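Local coordinates for invasion-associated protein (Mycobacterium tuberculosis, PDB 4LJ1) that probably binds peptidoglycan in the mycobacterial cell wall without cleaving it, through a non-catalytic domain of the NlpC/p60 family, at residues 76-81 against 125-130; 7-12 against 82-87. All blocks are in the same frame, centred on the assembly; numbering follows the deposited sequence.

Contact 1: residues 76-81 against 125-130; sequences KVLPQQ and TPYLVR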
# COMPACT_ATOMS: atom_id res chain seq x y z
N LYS A 76 1.15 14.50 -2.75
CA LYS A 76 2.55 14.17 -2.52
C LYS A 76 3.05 14.71 -1.20
O LYS A 76 2.81 15.87 -0.88
CB LYS A 76 3.43 14.71 -3.65
CG LYS A 76 2.98 14.31 -5.05
CD LYS A 76 3.01 12.80 -5.24
CE LYS A 76 2.75 12.40 -6.69
NZ LYS A 76 1.40 12.78 -7.20
N VAL A 77 3.78 13.89 -0.47
CA VAL A 77 4.31 14.18 0.86
C VAL A 77 5.82 13.86 0.86
O VAL A 77 6.23 12.77 0.47
CB VAL A 77 3.66 13.16 1.87
CG1 VAL A 77 4.31 13.19 3.26
CG2 VAL A 77 2.14 13.37 1.93
N LEU A 78 6.65 14.78 1.30
CA LEU A 78 8.08 14.51 1.47
C LEU A 78 8.31 13.56 2.62
O LEU A 78 7.57 13.58 3.60
CB LEU A 78 8.86 15.82 1.69
CG LEU A 78 8.93 16.73 0.46
CD1 LEU A 78 9.21 18.18 0.86
CD2 LEU A 78 9.97 16.21 -0.52
N PRO A 79 9.35 12.72 2.55
CA PRO A 79 9.59 11.75 3.63
C PRO A 79 9.68 12.34 5.04
O PRO A 79 9.21 11.73 6.00
CB PRO A 79 10.90 11.08 3.21
CG PRO A 79 10.86 11.14 1.71
CD PRO A 79 10.22 12.47 1.39
N GLN A 80 10.24 13.54 5.17
CA GLN A 80 10.35 14.15 6.49
C GLN A 80 9.02 14.58 7.11
O GLN A 80 8.95 14.94 8.28
CB GLN A 80 11.31 15.34 6.43
CG GLN A 80 12.78 14.94 6.38
CD GLN A 80 13.32 14.54 7.74
OE1 GLN A 80 13.38 15.35 8.68
NE2 GLN A 80 13.70 13.28 7.87
N GLN A 81 7.97 14.53 6.29
CA GLN A 81 6.61 14.90 6.68
C GLN A 81 5.69 13.66 6.71
O GLN A 81 4.48 13.78 6.89
CB GLN A 81 6.08 15.93 5.68
CG GLN A 81 6.85 17.26 5.72
CD GLN A 81 6.73 18.06 4.44
OE1 GLN A 81 7.48 19.03 4.23
NE2 GLN A 81 5.79 17.69 3.57
N THR A 125 10.50 5.85 -4.43
CA THR A 125 10.07 7.03 -5.13
C THR A 125 10.20 8.23 -4.17
O THR A 125 10.01 8.07 -2.97
CB THR A 125 8.61 6.77 -5.59
OG1 THR A 125 8.47 5.46 -6.19
CG2 THR A 125 8.15 7.81 -6.55
N PRO A 126 10.56 9.43 -4.66
CA PRO A 126 10.90 10.54 -3.75
C PRO A 126 9.79 11.11 -2.86
O PRO A 126 10.09 11.85 -1.93
CB PRO A 126 11.41 11.64 -4.68
CG PRO A 126 11.39 11.11 -6.04
CD PRO A 126 11.02 9.68 -6.04
N TYR A 127 8.54 10.87 -3.22
CA TYR A 127 7.40 11.31 -2.44
C TYR A 127 6.59 10.11 -1.99
O TYR A 127 6.48 9.11 -2.71
CB TYR A 127 6.50 12.18 -3.28
CG TYR A 127 7.05 13.52 -3.66
CD1 TYR A 127 7.09 14.55 -2.73
CD2 TYR A 127 7.49 13.78 -4.94
CE1 TYR A 127 7.54 15.82 -3.07
CE2 TYR A 127 7.96 15.04 -5.28
CZ TYR A 127 8.00 16.04 -4.33
OH TYR A 127 8.47 17.27 -4.66
N LEU A 128 5.99 10.21 -0.79
CA LEU A 128 4.89 9.36 -0.36
C LEU A 128 3.59 9.99 -0.86
O LEU A 128 3.57 11.16 -1.29
CB LEU A 128 4.88 9.20 1.16
CG LEU A 128 6.02 8.41 1.83
CD1 LEU A 128 7.29 9.26 1.93
CD2 LEU A 128 5.60 7.88 3.20
N VAL A 129 2.49 9.24 -0.73
CA VAL A 129 1.17 9.79 -1.03
C VAL A 129 0.32 9.76 0.22
O VAL A 129 0.24 8.74 0.91
CB VAL A 129 0.46 9.02 -2.15
CG1 VAL A 129 -1.05 9.27 -2.16
CG2 VAL A 129 1.12 9.34 -3.48
N ARG A 130 -0.35 10.87 0.50
CA ARG A 130 -1.34 10.94 1.55
C ARG A 130 -2.72 10.81 0.94
O ARG A 130 -3.15 11.63 0.15
CB ARG A 130 -1.25 12.25 2.32
CG ARG A 130 -2.21 12.26 3.51
CD ARG A 130 -1.73 13.11 4.65
NE ARG A 130 -0.40 12.74 5.05
CZ ARG A 130 0.51 13.58 5.49
NH1 ARG A 130 0.23 14.87 5.69
NH2 ARG A 130 1.70 13.11 5.80
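Arg130 starts with its CG anti to the backbone N (chi1 -174°) and then bends at the CG-CD bond (chi3 -54°), and this bend brings its guanidinium across Val77. The two side chains cross at about a right angle: Val77 CG2 meets Arg130 CB at 3.6 Å and lies over one face of the guanidinium, 3.8 Å above the plane and offset toward its rim. The edge of the same group faces Gln81, where NH2 donates to the carbonyl O at 3.1 Å, with the oxygen almost exactly in the guanidinium plane. Arg130 NE forms a salt bridge with Asp86, so one planar group is gripped along its edge by the Asp86 carboxylate and the Gln81 carbonyl while a methyl covers a face, an arrangement that should fix its rotation.

Next to this, strands 75-77 and 128-130 pair. Val77 and Leu128 form a hydrogen-bonded antiparallel pair: Val77 N donates to Leu128 O, and Leu128 N to Val77 O, both at 2.9 Å. Lys76 and Val129 make the adjacent non-hydrogen-bonded pair. Lys76 CB sits over the face of the Tyr127 ring, 4.1 Å from its centroid, while the amine of Lys76 turns to backbone oxygens of Tyr71 and Gly74. Leu78 runs alongside the ring, its CD2 3.5 Å from Tyr127 CE1, and the ring's hydroxyl bonds to the C-terminal carboxylate of Ala147. Farther along, Pro79 CG reaches Leu128 CD1 at 4.0 Å, as the chain leaves the strand through a 3-10 turn.

Such mutual N-H to O pairing, with side chains alternating between the two faces, is the signature of an antiparallel beta ribbon; here it joins strand 75-77 to the last strand of the chain, 128-130, in this NlpC/p60 fold.

Contact 2: residues 7-12 against 82-87; sequences ITDVVI and ARKGDL
A type II beta turn from Arg83 to Asp86 presents Lys84 and Gly85 to helix 5-16 of this NlpC/p60 fold, where Thr8, Asp9 and Ile12 line the side that meets it. The turn is closed by Asp86 N donating to Arg83 O at 3.0 Å. Gly85 occupies its third position with a positive phi (96°), a conformation that glycine adopts readily. The Asp86 carboxylate braces the turn from within: OD2 accepts from Arg83 N at 2.9 Å, the donor standing well above the carboxylate plane.

The closest approach is made by the methyl of Thr8. Its CG2 lies 3.5 Å from Lys84 O and 3.9 Å from Gly85 CA, so that the helix presses against bare backbone at the turn's apex. Thr8 OG1 is turned back to Tyr4 O, just ahead of the helix, which leaves the methyl to face the neighbouring segment. One turn further on, Ile12 CD1 comes up to the aliphatic part of Lys84 at about a right angle, 3.9 Å from CD and about as near to CB. Lys84 places CG between its backbone N and carbonyl carbon (chi1 66°) and then runs extended; this carries the amine past Ile12 to Asp9, where OD1 and NZ form a long salt bridge of 3.7 Å.

Gly85 O also accepts from the hydroxyl of Tyr56 in helix 48-57, which Val11 touches as well. The interface is small and near the surface, and its components are mixed: methyls touch backbone and a lysine's hydrocarbon stem, while opposite charges meet where both residues are exposed. Shape and apolar contact therefore probably contribute more to it than the stretched Asp9-Lys84 pair, whose attraction solvent would probably weaken.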
# COMPACT_ATOMS: atom_id res chain seq x y z
N ILE A 7 -9.81 6.71 11.41
CA ILE A 7 -9.96 6.00 10.13
C ILE A 7 -8.63 5.38 9.69
O ILE A 7 -8.59 4.25 9.21
CB ILE A 7 -10.48 6.94 9.02
CG1 ILE A 7 -11.90 7.40 9.32
CG2 ILE A 7 -10.45 6.24 7.67
CD1 ILE A 7 -12.27 8.68 8.60
N THR A 8 -7.55 6.12 9.87
CA THR A 8 -6.23 5.60 9.56
C THR A 8 -5.93 4.31 10.34
O THR A 8 -5.36 3.36 9.81
CB THR A 8 -5.12 6.62 9.85
OG1 THR A 8 -5.33 7.77 9.02
CG2 THR A 8 -3.75 6.02 9.55
N ASP A 9 -6.34 4.29 11.60
CA ASP A 9 -6.16 3.09 12.43
C ASP A 9 -6.98 1.90 11.90
O ASP A 9 -6.53 0.76 11.96
CB ASP A 9 -6.49 3.38 13.91
CG ASP A 9 -5.45 4.27 14.60
OD1 ASP A 9 -4.28 4.35 14.15
OD2 ASP A 9 -5.80 4.88 15.64
N VAL A 10 -8.17 2.16 11.37
CA VAL A 10 -8.98 1.11 10.74
C VAL A 10 -8.25 0.55 9.51
O VAL A 10 -8.18 -0.65 9.32
CB VAL A 10 -10.39 1.63 10.35
CG1 VAL A 10 -11.12 0.63 9.47
CG2 VAL A 10 -11.22 1.96 11.61
N VAL A 11 -7.75 1.43 8.66
CA VAL A 11 -7.03 1.02 7.46
C VAL A 11 -5.81 0.17 7.81
O VAL A 11 -5.56 -0.90 7.24
CB VAL A 11 -6.64 2.27 6.66
CG1 VAL A 11 -5.68 1.94 5.53
CG2 VAL A 11 -7.89 2.94 6.11
N ILE A 12 -5.06 0.64 8.80
CA ILE A 12 -3.88 -0.10 9.21
C ILE A 12 -4.24 -1.46 9.81
O ILE A 12 -3.59 -2.47 9.51
CB ILE A 12 -3.00 0.74 10.18
CG1 ILE A 12 -2.29 1.86 9.40
CG2 ILE A 12 -1.97 -0.15 10.88
CD1 ILE A 12 -1.60 2.90 10.25
N ALA A 82 6.25 12.46 6.59
CA ALA A 82 5.46 11.21 6.52
C ALA A 82 4.66 10.98 7.79
O ALA A 82 5.10 11.31 8.89
CB ALA A 82 6.39 10.03 6.28
N ARG A 83 3.51 10.35 7.61
CA ARG A 83 2.62 9.96 8.70
C ARG A 83 2.14 8.54 8.46
O ARG A 83 1.99 8.12 7.32
CB ARG A 83 1.40 10.89 8.77
CG ARG A 83 1.73 12.31 9.17
CD ARG A 83 0.48 13.16 9.15
NE ARG A 83 0.81 14.57 9.29
CZ ARG A 83 -0.06 15.55 9.12
NH1 ARG A 83 -1.32 15.28 8.80
NH2 ARG A 83 0.33 16.81 9.27
N LYS A 84 1.87 7.80 9.53
CA LYS A 84 1.29 6.50 9.35
C LYS A 84 0.02 6.59 8.49
O LYS A 84 -0.76 7.55 8.58
CB LYS A 84 1.06 5.78 10.68
CG LYS A 84 0.04 6.36 11.63
CD LYS A 84 -0.14 5.40 12.82
CE LYS A 84 -0.68 6.05 14.07
NZ LYS A 84 -0.77 5.05 15.18
N GLY A 85 -0.13 5.61 7.61
CA GLY A 85 -1.20 5.57 6.63
C GLY A 85 -0.80 6.10 5.27
O GLY A 85 -1.46 5.81 4.27
N ASP A 86 0.28 6.88 5.19
CA ASP A 86 0.76 7.33 3.89
C ASP A 86 1.24 6.11 3.09
O ASP A 86 1.65 5.11 3.67
CB ASP A 86 1.91 8.32 4.06
CG ASP A 86 1.50 9.67 4.63
OD1 ASP A 86 0.28 9.98 4.67
OD2 ASP A 86 2.42 10.45 4.97
N LEU A 87 1.21 6.24 1.78
CA LEU A 87 1.69 5.19 0.87
C LEU A 87 3.11 5.48 0.41
O LEU A 87 3.44 6.62 0.04
CB LEU A 87 0.76 5.13 -0.34
CG LEU A 87 -0.70 4.75 -0.07
CD1 LEU A 87 -1.48 4.79 -1.38
CD2 LEU A 87 -0.79 3.38 0.58

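In the fold
Read from the N terminus, the chain opens contact 2 with helix 5-16, passes through helices 48-57 and 67-73, and starts contact 1 at residues 76-81. The very next residues, 82-87, close contact 2; the four-stranded antiparallel sheet follows before 125-130 returns to close contact 1. The two loops thus cross rather than nest, and the continuous run 76-87 belongs to both. Their centres lie about 13 Å apart, yet they touch: Val129 O lies 2.8 Å from Leu87 N, a probable hydrogen bond. Together they tie the N-terminal helix, the turn leading into strand 87-90, and strand 128-130 into one connected flank.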